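Local coordinates for protein diaminopimelate decarboxylase (Methanocaldococcus jannaschii, PDB 1TWI) that catalyses the pyridoxal-phosphate-dependent decarboxylation of meso-diaminopimelate to L-lysine, the final step of lysine biosynthesis, and works as a homodimer, at residues G304-I309 with K316-D321; H338-K343 with V378-D383; E347-S352 with D371-G376; P401-T406 with L413-E418. All coordinates share one frame; numbering follows the deposited sequence.

Contact 1 (G304-I309 with K316-D321)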
loop_
_atom_site.group_PDB
_atom_site.type_symbol
_atom_site.label_atom_id
_atom_site.label_comp_id
_atom_site.label_asym_id
_atom_site.label_seq_id
_atom_site.Cartn_x
_atom_site.Cartn_y
_atom_site.Cartn_z
ATOM N N GLY A 304 -19.192 -0.678 2.048
ATOM C CA GLY A 304 -18.866 0.700 2.354
ATOM C C GLY A 304 -20.153 1.517 2.296
ATOM O O GLY A 304 -20.927 1.398 1.347
ATOM N N LYS A 305 -20.395 2.312 3.322
ATOM C CA LYS A 305 -21.569 3.111 3.336
ATOM C C LYS A 305 -21.348 4.431 2.598
ATOM O O LYS A 305 -20.247 5.057 2.647
ATOM C CB LYS A 305 -22.021 3.353 4.784
ATOM C CG LYS A 305 -23.217 4.338 4.913
ATOM C CD LYS A 305 -23.930 4.244 6.318
ATOM C CE LYS A 305 -23.057 4.744 7.450
ATOM N NZ LYS A 305 -23.869 4.757 8.725
ATOM N N VAL A 306 -22.403 4.863 1.916
ATOM C CA VAL A 306 -22.382 6.127 1.182
ATOM C C VAL A 306 -22.628 7.311 2.093
ATOM O O VAL A 306 -23.706 7.399 2.709
ATOM C CB VAL A 306 -23.470 6.112 0.088
ATOM C CG1 VAL A 306 -23.496 7.473 -0.623
ATOM C CG2 VAL A 306 -23.127 4.972 -0.934
ATOM N N HIS A 307 -21.661 8.228 2.188
ATOM C CA HIS A 307 -21.893 9.395 3.064
ATOM C C HIS A 307 -22.240 10.635 2.258
ATOM O O HIS A 307 -22.905 11.531 2.779
ATOM C CB HIS A 307 -20.662 9.659 3.957
ATOM C CG HIS A 307 -20.459 8.608 4.993
ATOM N ND1 HIS A 307 -20.796 8.789 6.312
ATOM C CD2 HIS A 307 -20.009 7.328 4.895
ATOM C CE1 HIS A 307 -20.563 7.675 6.989
ATOM N NE2 HIS A 307 -20.086 6.770 6.149
ATOM N N HIS A 308 -21.826 10.688 0.993
ATOM C CA HIS A 308 -22.125 11.874 0.158
ATOM C C HIS A 308 -22.302 11.528 -1.308
ATOM O O HIS A 308 -21.657 10.598 -1.815
ATOM C CB HIS A 308 -20.988 12.888 0.217
ATOM C CG HIS A 308 -20.691 13.388 1.589
ATOM N ND1 HIS A 308 -21.515 14.271 2.237
ATOM C CD2 HIS A 308 -19.651 13.158 2.433
ATOM C CE1 HIS A 308 -21.009 14.569 3.421
ATOM N NE2 HIS A 308 -19.875 13.906 3.566
ATOM N N ILE A 309 -23.209 12.255 -1.970
ATOM C CA ILE A 309 -23.386 12.125 -3.416
ATOM C C ILE A 309 -22.994 13.502 -3.956
ATOM O O ILE A 309 -23.367 14.546 -3.393
ATOM C CB ILE A 309 -24.838 11.792 -3.806
ATOM C CG1 ILE A 309 -25.210 10.397 -3.243
ATOM C CG2 ILE A 309 -24.967 11.862 -5.351
ATOM C CD1 ILE A 309 -26.661 10.025 -3.346
ATOM N N LYS A 316 -21.014 11.904 -11.826
ATOM C CA LYS A 316 -21.722 11.898 -10.559
ATOM C C LYS A 316 -20.921 10.947 -9.658
ATOM O O LYS A 316 -20.751 9.756 -9.943
ATOM C CB LYS A 316 -23.168 11.422 -10.709
ATOM C CG LYS A 316 -23.955 11.514 -9.409
ATOM C CD LYS A 316 -25.455 11.353 -9.725
ATOM C CE LYS A 316 -26.246 11.121 -8.451
ATOM N NZ LYS A 316 -27.728 11.303 -8.588
ATOM N N TRP A 317 -20.374 11.530 -8.599
ATOM C CA TRP A 317 -19.552 10.787 -7.652
ATOM C C TRP A 317 -20.360 10.368 -6.448
ATOM O O TRP A 317 -21.182 11.130 -5.943
ATOM C CB TRP A 317 -18.415 11.646 -7.137
ATOM C CG TRP A 317 -17.359 11.966 -8.119
ATOM C CD1 TRP A 317 -17.234 13.111 -8.894
ATOM C CD2 TRP A 317 -16.259 11.131 -8.460
ATOM N NE1 TRP A 317 -16.116 12.994 -9.699
ATOM C CE2 TRP A 317 -15.514 11.789 -9.444
ATOM C CE3 TRP A 317 -15.833 9.879 -8.019
ATOM C CZ2 TRP A 317 -14.366 11.227 -9.995
ATOM C CZ3 TRP A 317 -14.707 9.331 -8.559
ATOM C CH2 TRP A 317 -13.987 9.994 -9.530
ATOM N N VAL A 318 -20.078 9.162 -5.990
ATOM C CA VAL A 318 -20.705 8.558 -4.824
ATOM C C VAL A 318 -19.500 8.334 -3.872
ATOM O O VAL A 318 -18.536 7.662 -4.249
ATOM C CB VAL A 318 -21.388 7.222 -5.291
ATOM C CG1 VAL A 318 -21.678 6.336 -4.122
ATOM C CG2 VAL A 318 -22.708 7.578 -6.029
ATOM N N MET A 319 -19.530 8.933 -2.672
ATOM C CA MET A 319 -18.400 8.821 -1.747
ATOM C C MET A 319 -18.722 7.849 -0.631
ATOM O O MET A 319 -19.697 8.036 0.085
ATOM C CB MET A 319 -18.079 10.184 -1.107
ATOM C CG MET A 319 -18.108 11.401 -2.083
ATOM S SD MET A 319 -16.910 11.217 -3.403
ATOM C CE MET A 319 -16.766 12.998 -3.985
ATOM N N ILE A 320 -17.887 6.824 -0.470
ATOM C CA ILE A 320 -18.133 5.849 0.571
ATOM C C ILE A 320 -17.065 5.811 1.665
ATOM O O ILE A 320 -15.961 6.362 1.488
ATOM C CB ILE A 320 -18.309 4.408 -0.038
ATOM C CG1 ILE A 320 -17.038 3.992 -0.802
ATOM C CG2 ILE A 320 -19.572 4.377 -1.011
ATOM C CD1 ILE A 320 -17.136 2.548 -1.277
ATOM N N ASP A 321 -17.374 5.155 2.794
ATOM C CA ASP A 321 -16.402 5.109 3.880
ATOM C C ASP A 321 -15.313 4.040 3.790
ATOM O O ASP A 321 -14.476 3.922 4.693
ATOM C CB ASP A 321 -17.088 5.132 5.263
ATOM C CG ASP A 321 -18.062 4.006 5.477
ATOM O OD1 ASP A 321 -18.003 2.974 4.741
ATOM O OD2 ASP A 321 -18.903 4.159 6.413
#
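Asp321 spreads its carboxylate between the backbone and a ring of the partner strand. OD1 takes the amide of Lys305 (N to OD1, 2.9 Å), while OD2 takes His307 (NE2 to OD2, 2.9 Å); each donor stands well out of the carboxylate plane, yet OD2 itself lies in the plane of the imidazole. A chi1 of 58°, with CG between the backbone N and carbonyl carbon, turns the group to these donors, and Thr30 OG1 is a further partner of OD2. Behind this lies a classic beta bulge, in which His307 and His308 both face Met319: His307 N gives its hydrogen to Met319 O, and Met319 N reaches His308 O at 2.8 Å. On the face opposite His308 and Met319, Val306 CG2 rests against Ile320 CG2 (3.6 Å) and Val318 CG1. The bulged hairpin, from strands 300-311 and 316-320, belongs to the beta domain beside the barrel: strands 378-382 and 348-354 flank it, and His308 bonds to Ser137 and Lys115 of the second subunit.

Contact 2 (H338-K343 with V378-D383)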
loop_
_atom_site.group_PDB
_atom_site.type_symbol
_atom_site.label_atom_id
_atom_site.label_comp_id
_atom_site.label_asym_id
_atom_site.label_seq_id
_atom_site.Cartn_x
_atom_site.Cartn_y
_atom_site.Cartn_z
ATOM N N HIS A 338 -16.174 -5.709 -9.455
ATOM C CA HIS A 338 -17.611 -5.516 -9.647
ATOM C C HIS A 338 -18.157 -4.819 -8.361
ATOM O O HIS A 338 -17.749 -5.124 -7.253
ATOM C CB HIS A 338 -18.258 -6.889 -9.822
ATOM C CG HIS A 338 -19.700 -6.811 -10.178
ATOM N ND1 HIS A 338 -20.675 -7.525 -9.503
ATOM C CD2 HIS A 338 -20.346 -6.074 -11.115
ATOM C CE1 HIS A 338 -21.865 -7.237 -10.016
ATOM N NE2 HIS A 338 -21.692 -6.353 -10.989
ATOM N N ILE A 339 -19.062 -3.875 -8.528
ATOM C CA ILE A 339 -19.605 -3.129 -7.406
ATOM C C ILE A 339 -21.119 -3.014 -7.588
ATOM O O ILE A 339 -21.571 -2.751 -8.694
ATOM C CB ILE A 339 -19.007 -1.684 -7.378
ATOM C CG1 ILE A 339 -17.481 -1.758 -7.146
ATOM C CG2 ILE A 339 -19.658 -0.805 -6.257
ATOM C CD1 ILE A 339 -16.749 -0.421 -7.429
ATOM N N ILE A 340 -21.889 -3.197 -6.512
ATOM C CA ILE A 340 -23.346 -3.053 -6.558
ATOM C C ILE A 340 -23.865 -2.297 -5.322
ATOM O O ILE A 340 -23.169 -2.115 -4.306
ATOM C CB ILE A 340 -24.086 -4.417 -6.501
ATOM C CG1 ILE A 340 -23.839 -5.058 -5.122
ATOM C CG2 ILE A 340 -23.594 -5.395 -7.652
ATOM C CD1 ILE A 340 -24.543 -6.436 -4.977
ATOM N N ASN A 341 -25.116 -1.867 -5.424
ATOM C CA ASN A 341 -25.793 -1.263 -4.298
ATOM C C ASN A 341 -26.360 -2.512 -3.623
ATOM O O ASN A 341 -26.846 -3.419 -4.300
ATOM C CB ASN A 341 -26.962 -0.404 -4.775
ATOM C CG ASN A 341 -27.519 0.485 -3.672
ATOM O OD1 ASN A 341 -27.589 0.076 -2.491
ATOM N ND2 ASN A 341 -27.930 1.696 -4.047
ATOM N N CYS A 342 -26.287 -2.595 -2.306
ATOM C CA CYS A 342 -26.882 -3.746 -1.618
ATOM C C CYS A 342 -28.402 -3.723 -1.651
ATOM O O CYS A 342 -29.021 -4.703 -1.277
ATOM C CB CYS A 342 -26.453 -3.783 -0.143
ATOM S SG CYS A 342 -24.704 -4.356 0.002
ATOM N N LYS A 343 -28.997 -2.606 -2.081
ATOM C CA LYS A 343 -30.460 -2.488 -2.135
ATOM C C LYS A 343 -30.905 -2.319 -3.574
ATOM O O LYS A 343 -30.415 -1.428 -4.258
ATOM C CB LYS A 343 -30.946 -1.254 -1.357
ATOM C CG LYS A 343 -32.504 -1.082 -1.290
ATOM C CD LYS A 343 -33.228 -2.197 -0.465
ATOM C CE LYS A 343 -34.792 -2.154 -0.655
ATOM N NZ LYS A 343 -35.160 -2.679 -2.030
ATOM N N VAL A 378 -25.532 1.062 1.291
ATOM C CA VAL A 378 -24.297 0.306 1.497
ATOM C C VAL A 378 -23.930 -0.287 0.132
ATOM O O VAL A 378 -24.792 -0.921 -0.508
ATOM C CB VAL A 378 -24.550 -0.836 2.493
ATOM C CG1 VAL A 378 -23.253 -1.707 2.657
ATOM C CG2 VAL A 378 -24.988 -0.230 3.908
ATOM N N LEU A 379 -22.700 -0.047 -0.333
ATOM C CA LEU A 379 -22.280 -0.629 -1.585
ATOM C C LEU A 379 -21.398 -1.842 -1.241
ATOM O O LEU A 379 -20.721 -1.830 -0.201
ATOM C CB LEU A 379 -21.429 0.347 -2.416
ATOM C CG LEU A 379 -21.996 1.732 -2.723
ATOM C CD1 LEU A 379 -21.059 2.404 -3.723
ATOM C CD2 LEU A 379 -23.416 1.590 -3.368
ATOM N N ALA A 380 -21.420 -2.882 -2.086
ATOM C CA ALA A 380 -20.559 -4.038 -1.895
ATOM C C ALA A 380 -19.549 -4.091 -3.067
ATOM O O ALA A 380 -19.930 -4.049 -4.282
ATOM C CB ALA A 380 -21.397 -5.332 -1.866
ATOM N N ILE A 381 -18.273 -4.207 -2.719
ATOM C CA ILE A 381 -17.226 -4.305 -3.732
ATOM C C ILE A 381 -16.855 -5.768 -3.682
ATOM O O ILE A 381 -16.396 -6.299 -2.647
ATOM C CB ILE A 381 -16.016 -3.415 -3.333
ATOM C CG1 ILE A 381 -16.476 -1.938 -3.264
ATOM C CG2 ILE A 381 -14.859 -3.555 -4.392
ATOM C CD1 ILE A 381 -15.481 -1.038 -2.333
ATOM N N PHE A 382 -17.036 -6.439 -4.814
ATOM C CA PHE A 382 -16.768 -7.873 -4.907
ATOM C C PHE A 382 -15.319 -8.309 -5.038
ATOM O O PHE A 382 -14.476 -7.569 -5.508
ATOM C CB PHE A 382 -17.445 -8.473 -6.147
ATOM C CG PHE A 382 -18.934 -8.722 -5.996
ATOM C CD1 PHE A 382 -19.740 -7.816 -5.287
ATOM C CD2 PHE A 382 -19.523 -9.809 -6.621
ATOM C CE1 PHE A 382 -21.129 -8.003 -5.229
ATOM C CE2 PHE A 382 -20.928 -10.026 -6.581
ATOM C CZ PHE A 382 -21.719 -9.114 -5.883
ATOM N N ASP A 383 -15.083 -9.553 -4.631
ATOM C CA ASP A 383 -13.837 -10.249 -4.888
ATOM C C ASP A 383 -12.623 -9.564 -4.249
ATOM O O ASP A 383 -11.617 -9.314 -4.900
ATOM C CB ASP A 383 -13.693 -10.335 -6.413
ATOM C CG ASP A 383 -14.873 -11.065 -7.067
ATOM O OD1 ASP A 383 -15.258 -12.136 -6.533
ATOM O OD2 ASP A 383 -15.425 -10.594 -8.092
HETATM O O HOH W 1 -15.077 -8.293 -9.416
HETATM O O HOH W 2 -27.882 -0.274 0.214
#
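His338 sets the edge of its imidazole against the face of Phe382 in a T-shaped stack, the planes 83° apart. ND1 stands 3.8 Å above the centre of the Phe382 ring, and this buried nitrogen has no hydrogen-bonding partner in the model. The swing of CG away from the backbone N (chi1 -174°) lays the His338 side chain alongside that of Phe382. Ile340 meets the same phenyl ring at its edge, CD1 lying 3.8 Å from Phe382 CE1. The backbones form a regular antiparallel ladder in the beta domain of this class-II decarboxylase: Ile340 and Ala380 form its hydrogen-bonded pair, and Phe382 N to His338 O and Cys342 N to Val378 O extend it. Ile339 and Ile381 lie side by side on the face that also carries Leu379, whereas Cys342 SG packs on Ala380 CB at 3.9 Å. Two waters bridge the segments, one from His338 N to Asp383 OD2, the other from Asn341 OD1 to Val378 N. Asn341 OD1 also accepts Lys343 N in an Asx turn, and its ND2 bonds to Asp377 and to the carbonyl of Asp371.

Contact 3 (E347-S352 with D371-G376)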
loop_
_atom_site.group_PDB
_atom_site.type_symbol
_atom_site.label_atom_id
_atom_site.label_comp_id
_atom_site.label_asym_id
_atom_site.label_seq_id
_atom_site.Cartn_x
_atom_site.Cartn_y
_atom_site.Cartn_z
ATOM N N GLU A 347 -34.735 2.325 -10.131
ATOM C CA GLU A 347 -34.062 3.276 -10.980
ATOM C C GLU A 347 -32.582 2.920 -10.950
ATOM O O GLU A 347 -32.105 2.479 -9.901
ATOM C CB GLU A 347 -34.269 4.705 -10.425
ATOM C CG GLU A 347 -33.629 5.752 -11.294
ATOM C CD GLU A 347 -33.839 7.184 -10.789
ATOM O OE1 GLU A 347 -33.082 8.082 -11.228
ATOM O OE2 GLU A 347 -34.740 7.416 -9.965
ATOM N N LYS A 348 -31.877 3.104 -12.071
ATOM C CA LYS A 348 -30.439 2.847 -12.154
ATOM C C LYS A 348 -29.762 4.106 -12.675
ATOM O O LYS A 348 -30.404 4.962 -13.256
ATOM C CB LYS A 348 -30.157 1.679 -13.081
ATOM C CG LYS A 348 -30.685 0.355 -12.573
ATOM C CD LYS A 348 -30.271 -0.704 -13.635
ATOM C CE LYS A 348 -31.025 -2.040 -13.487
ATOM N NZ LYS A 348 -30.964 -2.575 -12.065
ATOM N N GLU A 349 -28.472 4.252 -12.449
ATOM C CA GLU A 349 -27.785 5.446 -12.887
ATOM C C GLU A 349 -26.311 5.090 -12.966
ATOM O O GLU A 349 -25.856 4.105 -12.346
ATOM C CB GLU A 349 -28.001 6.617 -11.895
ATOM C CG GLU A 349 -27.615 6.259 -10.484
ATOM C CD GLU A 349 -27.571 7.445 -9.504
ATOM O OE1 GLU A 349 -27.386 7.158 -8.277
ATOM O OE2 GLU A 349 -27.697 8.628 -9.943
ATOM N N VAL A 350 -25.566 5.887 -13.715
ATOM C CA VAL A 350 -24.139 5.646 -13.896
ATOM C C VAL A 350 -23.404 6.605 -12.984
ATOM O O VAL A 350 -23.667 7.809 -13.019
ATOM C CB VAL A 350 -23.705 5.912 -15.369
ATOM C CG1 VAL A 350 -22.202 5.801 -15.508
ATOM C CG2 VAL A 350 -24.402 4.903 -16.291
ATOM N N VAL A 351 -22.504 6.069 -12.159
ATOM C CA VAL A 351 -21.739 6.880 -11.212
ATOM C C VAL A 351 -20.313 6.346 -11.063
ATOM O O VAL A 351 -20.025 5.228 -11.482
ATOM C CB VAL A 351 -22.354 6.855 -9.760
ATOM C CG1 VAL A 351 -23.766 7.423 -9.726
ATOM C CG2 VAL A 351 -22.356 5.416 -9.223
ATOM N N SER A 352 -19.436 7.152 -10.458
ATOM C CA SER A 352 -18.059 6.742 -10.165
ATOM C C SER A 352 -18.026 6.659 -8.619
ATOM O O SER A 352 -18.681 7.434 -7.931
ATOM C CB SER A 352 -17.068 7.764 -10.709
ATOM O OG SER A 352 -17.057 7.724 -12.143
ATOM N N ASP A 371 -27.876 0.401 -9.076
ATOM C CA ASP A 371 -29.216 0.812 -8.635
ATOM C C ASP A 371 -28.991 2.136 -7.905
ATOM O O ASP A 371 -28.019 2.290 -7.138
ATOM C CB ASP A 371 -29.852 -0.209 -7.689
ATOM C CG ASP A 371 -30.376 -1.450 -8.439
ATOM O OD1 ASP A 371 -29.544 -2.076 -9.118
ATOM O OD2 ASP A 371 -31.599 -1.793 -8.359
ATOM N N LYS A 372 -29.920 3.065 -8.149
ATOM C CA LYS A 372 -29.908 4.439 -7.651
ATOM C C LYS A 372 -29.310 4.554 -6.245
ATOM O O LYS A 372 -29.853 4.011 -5.292
ATOM C CB LYS A 372 -31.336 4.985 -7.655
ATOM C CG LYS A 372 -31.448 6.458 -7.308
ATOM C CD LYS A 372 -31.135 7.325 -8.481
ATOM C CE LYS A 372 -31.508 8.795 -8.241
ATOM N NZ LYS A 372 -30.748 9.384 -7.077
ATOM N N VAL A 373 -28.218 5.302 -6.146
ATOM C CA VAL A 373 -27.527 5.464 -4.866
ATOM C C VAL A 373 -28.036 6.633 -4.009
ATOM O O VAL A 373 -28.212 7.743 -4.504
ATOM C CB VAL A 373 -25.984 5.595 -5.099
ATOM C CG1 VAL A 373 -25.265 5.735 -3.744
ATOM C CG2 VAL A 373 -25.446 4.362 -5.845
ATOM N N GLU A 374 -28.349 6.344 -2.742
ATOM C CA GLU A 374 -28.774 7.367 -1.785
ATOM C C GLU A 374 -27.800 7.362 -0.599
ATOM O O GLU A 374 -27.170 6.356 -0.322
ATOM C CB GLU A 374 -30.209 7.078 -1.327
ATOM C CG GLU A 374 -31.152 7.052 -2.572
ATOM C CD GLU A 374 -32.533 6.493 -2.296
ATOM O OE1 GLU A 374 -33.102 5.709 -3.149
ATOM O OE2 GLU A 374 -33.063 6.868 -1.224
ATOM N N VAL A 375 -27.646 8.498 0.063
ATOM C CA VAL A 375 -26.766 8.558 1.247
ATOM C C VAL A 375 -27.325 7.546 2.194
ATOM O O VAL A 375 -28.560 7.473 2.382
ATOM C CB VAL A 375 -26.818 9.975 1.902
ATOM C CG1 VAL A 375 -26.194 9.956 3.342
ATOM C CG2 VAL A 375 -26.083 10.967 0.999
ATOM N N GLY A 376 -26.453 6.736 2.799
ATOM C CA GLY A 376 -26.934 5.742 3.750
ATOM C C GLY A 376 -27.001 4.355 3.130
ATOM O O GLY A 376 -27.093 3.335 3.828
HETATM O O HOH W 3 -28.010 9.240 -6.808
#
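Lys348 and Asp371 pair as antiparallel, non-hydrogen-bonded neighbours with their CA atoms 4.2 Å apart, and just beyond them Lys372 N gives a nearly straight bond to Glu347 O (2.9 Å, 173° at the hydrogen). After this pair the two chains part, and side chains carry the rest of the contact. Glu349 bonds to the loop backbone: its side chain crosses that of Lys372 and reaches the departing loop, where OE1 accepts Val373 N at 2.9 Å on its anti side, 24° out of the carboxylate plane. Setting CG between the backbone N and carbonyl carbon (chi1 55°), with the chain extended beyond, carries it there. A water bridges the junction, giving hydrogens to Glu349 OE1 (water O to OE1, 2.6 Å) and Val373 O and accepting one from Lys372 NZ. The ammonium itself stays 4.2 Å from Glu349 OE1, so the water mediates between the two charges; Glu349 OE2 forms its salt bridge with Lys316. On its other flank the aliphatic part of Lys372 runs alongside Glu347, CD lying 3.5 Å from Glu347 OE1. Lys348 NZ makes a long, weak salt bridge to Asp371 OD1 (3.3 Å), while Asp371 OD2 is bonded to the amide of Lys345. The arrangement is the open end of an antiparallel strand pair, 348-354 with 363-371, where a polar surface loop leaves the sheet to start strand 378-382.

Contact 4 (P401-T406 with L413-E418)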
loop_
_atom_site.group_PDB
_atom_site.type_symbol
_atom_site.label_atom_id
_atom_site.label_comp_id
_atom_site.label_asym_id
_atom_site.label_seq_id
_atom_site.Cartn_x
_atom_site.Cartn_y
_atom_site.Cartn_z
ATOM N N PRO A 401 -9.934 -1.811 8.744
ATOM C CA PRO A 401 -11.301 -2.217 9.057
ATOM C C PRO A 401 -11.575 -3.541 9.743
ATOM O O PRO A 401 -10.731 -4.443 9.799
ATOM C CB PRO A 401 -11.940 -2.184 7.691
ATOM C CG PRO A 401 -10.795 -2.790 6.834
ATOM C CD PRO A 401 -9.569 -2.180 7.349
ATOM N N ARG A 402 -12.797 -3.646 10.243
ATOM C CA ARG A 402 -13.255 -4.893 10.843
ATOM C C ARG A 402 -13.486 -5.877 9.710
ATOM O O ARG A 402 -13.659 -5.455 8.578
ATOM C CB ARG A 402 -14.610 -4.693 11.505
ATOM C CG ARG A 402 -14.530 -4.413 12.979
ATOM C CD ARG A 402 -15.914 -4.158 13.560
ATOM N NE ARG A 402 -15.890 -4.315 15.006
ATOM C CZ ARG A 402 -16.983 -4.266 15.761
ATOM N NH1 ARG A 402 -18.196 -4.030 15.189
ATOM N NH2 ARG A 402 -16.879 -4.528 17.070
ATOM N N MET A 403 -13.502 -7.173 10.044
ATOM C CA MET A 403 -13.819 -8.235 9.097
ATOM C C MET A 403 -14.651 -9.275 9.847
ATOM O O MET A 403 -14.326 -9.594 11.001
ATOM C CB MET A 403 -12.588 -9.003 8.597
ATOM C CG MET A 403 -11.480 -8.093 8.064
ATOM S SD MET A 403 -10.471 -8.981 6.777
ATOM C CE MET A 403 -9.757 -10.395 7.838
ATOM N N VAL A 404 -15.674 -9.832 9.182
ATOM C CA VAL A 404 -16.479 -10.880 9.782
ATOM C C VAL A 404 -16.433 -12.084 8.834
ATOM O O VAL A 404 -16.106 -11.937 7.621
ATOM C CB VAL A 404 -17.969 -10.481 9.988
ATOM C CG1 VAL A 404 -18.090 -9.407 11.075
ATOM C CG2 VAL A 404 -18.596 -9.934 8.674
ATOM N N LEU A 405 -16.721 -13.260 9.401
ATOM C CA LEU A 405 -16.784 -14.520 8.679
ATOM C C LEU A 405 -18.256 -14.970 8.733
ATOM O O LEU A 405 -18.845 -15.033 9.832
ATOM C CB LEU A 405 -15.916 -15.602 9.349
ATOM C CG LEU A 405 -15.920 -16.964 8.609
ATOM C CD1 LEU A 405 -15.027 -16.980 7.364
ATOM C CD2 LEU A 405 -15.490 -18.030 9.575
ATOM N N THR A 406 -18.869 -15.208 7.563
ATOM C CA THR A 406 -20.249 -15.677 7.520
ATOM C C THR A 406 -20.090 -17.165 7.337
ATOM O O THR A 406 -19.361 -17.623 6.454
ATOM C CB THR A 406 -21.074 -15.072 6.338
ATOM O OG1 THR A 406 -20.337 -15.227 5.122
ATOM C CG2 THR A 406 -21.397 -13.608 6.595
ATOM N N LEU A 413 -17.006 -12.110 14.208
ATOM C CA LEU A 413 -16.012 -11.056 14.001
ATOM C C LEU A 413 -14.654 -11.775 13.932
ATOM O O LEU A 413 -14.258 -12.488 14.857
ATOM C CB LEU A 413 -16.059 -10.019 15.172
ATOM C CG LEU A 413 -15.134 -8.780 15.027
ATOM C CD1 LEU A 413 -15.544 -7.971 13.756
ATOM C CD2 LEU A 413 -15.239 -7.872 16.279
ATOM N N ILE A 414 -13.927 -11.631 12.830
ATOM C CA ILE A 414 -12.606 -12.270 12.779
ATOM C C ILE A 414 -11.452 -11.276 12.723
ATOM O O ILE A 414 -10.279 -11.680 12.754
ATOM C CB ILE A 414 -12.451 -13.275 11.603
ATOM C CG1 ILE A 414 -12.754 -12.588 10.251
ATOM C CG2 ILE A 414 -13.468 -14.454 11.835
ATOM C CD1 ILE A 414 -12.278 -13.463 9.049
ATOM N N ARG A 415 -11.764 -9.983 12.613
ATOM C CA ARG A 415 -10.698 -8.984 12.714
ATOM C C ARG A 415 -11.334 -7.779 13.358
ATOM O O ARG A 415 -12.372 -7.313 12.912
ATOM C CB ARG A 415 -10.101 -8.618 11.330
ATOM C CG ARG A 415 -8.896 -7.652 11.484
ATOM C CD ARG A 415 -8.458 -6.957 10.180
ATOM N NE ARG A 415 -7.572 -5.859 10.548
ATOM C CZ ARG A 415 -6.254 -5.955 10.606
ATOM N NH1 ARG A 415 -5.653 -7.103 10.289
ATOM N NH2 ARG A 415 -5.537 -4.918 11.019
ATOM N N GLU A 416 -10.742 -7.253 14.428
ATOM C CA GLU A 416 -11.329 -6.069 15.062
ATOM C C GLU A 416 -10.780 -4.848 14.361
ATOM O O GLU A 416 -9.679 -4.878 13.768
ATOM C CB GLU A 416 -10.965 -6.044 16.555
ATOM C CG GLU A 416 -11.645 -4.989 17.388
ATOM C CD GLU A 416 -13.154 -4.907 17.217
ATOM O OE1 GLU A 416 -13.551 -4.265 16.246
ATOM O OE2 GLU A 416 -13.923 -5.464 18.043
ATOM N N ARG A 417 -11.512 -3.744 14.408
ATOM C CA ARG A 417 -10.985 -2.574 13.735
ATOM C C ARG A 417 -9.972 -1.851 14.594
ATOM O O ARG A 417 -9.863 -2.099 15.797
ATOM C CB ARG A 417 -12.099 -1.582 13.365
ATOM C CG ARG A 417 -12.888 -1.066 14.521
ATOM C CD ARG A 417 -13.800 0.091 13.978
ATOM N NE ARG A 417 -14.662 -0.349 12.880
ATOM C CZ ARG A 417 -15.950 -0.661 13.017
ATOM N NH1 ARG A 417 -16.531 -0.575 14.238
ATOM N NH2 ARG A 417 -16.654 -1.050 11.944
ATOM N N GLU A 418 -9.242 -0.941 13.986
ATOM C CA GLU A 418 -8.275 -0.156 14.748
ATOM C C GLU A 418 -8.910 1.196 15.164
ATOM O O GLU A 418 -9.590 1.845 14.345
ATOM C CB GLU A 418 -7.018 0.105 13.877
ATOM C CG GLU A 418 -6.121 -1.147 13.793
ATOM C CD GLU A 418 -5.008 -0.995 12.804
ATOM O OE1 GLU A 418 -5.270 -0.521 11.689
ATOM O OE2 GLU A 418 -3.865 -1.379 13.154
#
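Glu416 OE1 is gripped by two donors, Arg402 NE at 2.6 Å and Arg417 N at 2.8 Å from OE1. The arginine Arg402 comes side-on, NE to OE1 and NH2 to OE2, with guanidinium and carboxylate only 25° from coplanar; it uses the syn side of both oxygens, whereas Arg417 N takes the anti lone pair of OE1. Two bonds in nearly one plane fix the rotation of the Arg402 group. The Arg417 guanidinium lays its face against the Arg402 methylene, CD 3.4 Å from the plane of that group, and puts NH1 over one face of the Arg402 guanidinium. The close approach of the two positive groups is probably eased by Glu416, and both arginines also donate to the carbonyl of Phe28. Strands 402-407 and 410-415 form a beta hairpin here with a classic bulge: Ile414 and Arg415 both face Met403, and their amides reach Met403 O from the same face of its plane, Ile414 N at 2.8 Å. Aliphatic contacts accompany the backbone bonds. Met403 CG packs on Arg415 CB (3.6 Å), and Leu405 CB meets Ile414 CG2 (3.7 Å); Val404 and Leu413 cross at about a right angle. With CG anti to the backbone N (chi1 -175°), the chain of Arg415 runs out past the carbonyl of Pro401. Strand 32-36 pairs with 402-407, and Leu433 and Pro430 of the second subunit pack on Leu405 and Ile414.

Overall arrangement
All four contacts belong to one mixed sheet but differ in depth and chemistry. Contacts 2 and 4 are buried, contact 1 is partly so, and contact 3 lies at the surface, held mainly by polar and charged groups with little apolar packing. Contact 2 joins apolar and aromatic packing to its ladder; contact 4, though buried, still carries a salt bridge. Contacts 1 and 2 are neighbours through strands 300-311 and 378-382, Leu379 packing on Val306, Val318 and Ile320. Contact 3 is nested in the chain loop closed by contact 2 and meets contact 1 through strands 316-320 and 348-354. Contact 4 touches none of them. Contacts 1 and 4 are each a bulged hairpin with a carboxylate that takes two donors, and both reach the second subunit.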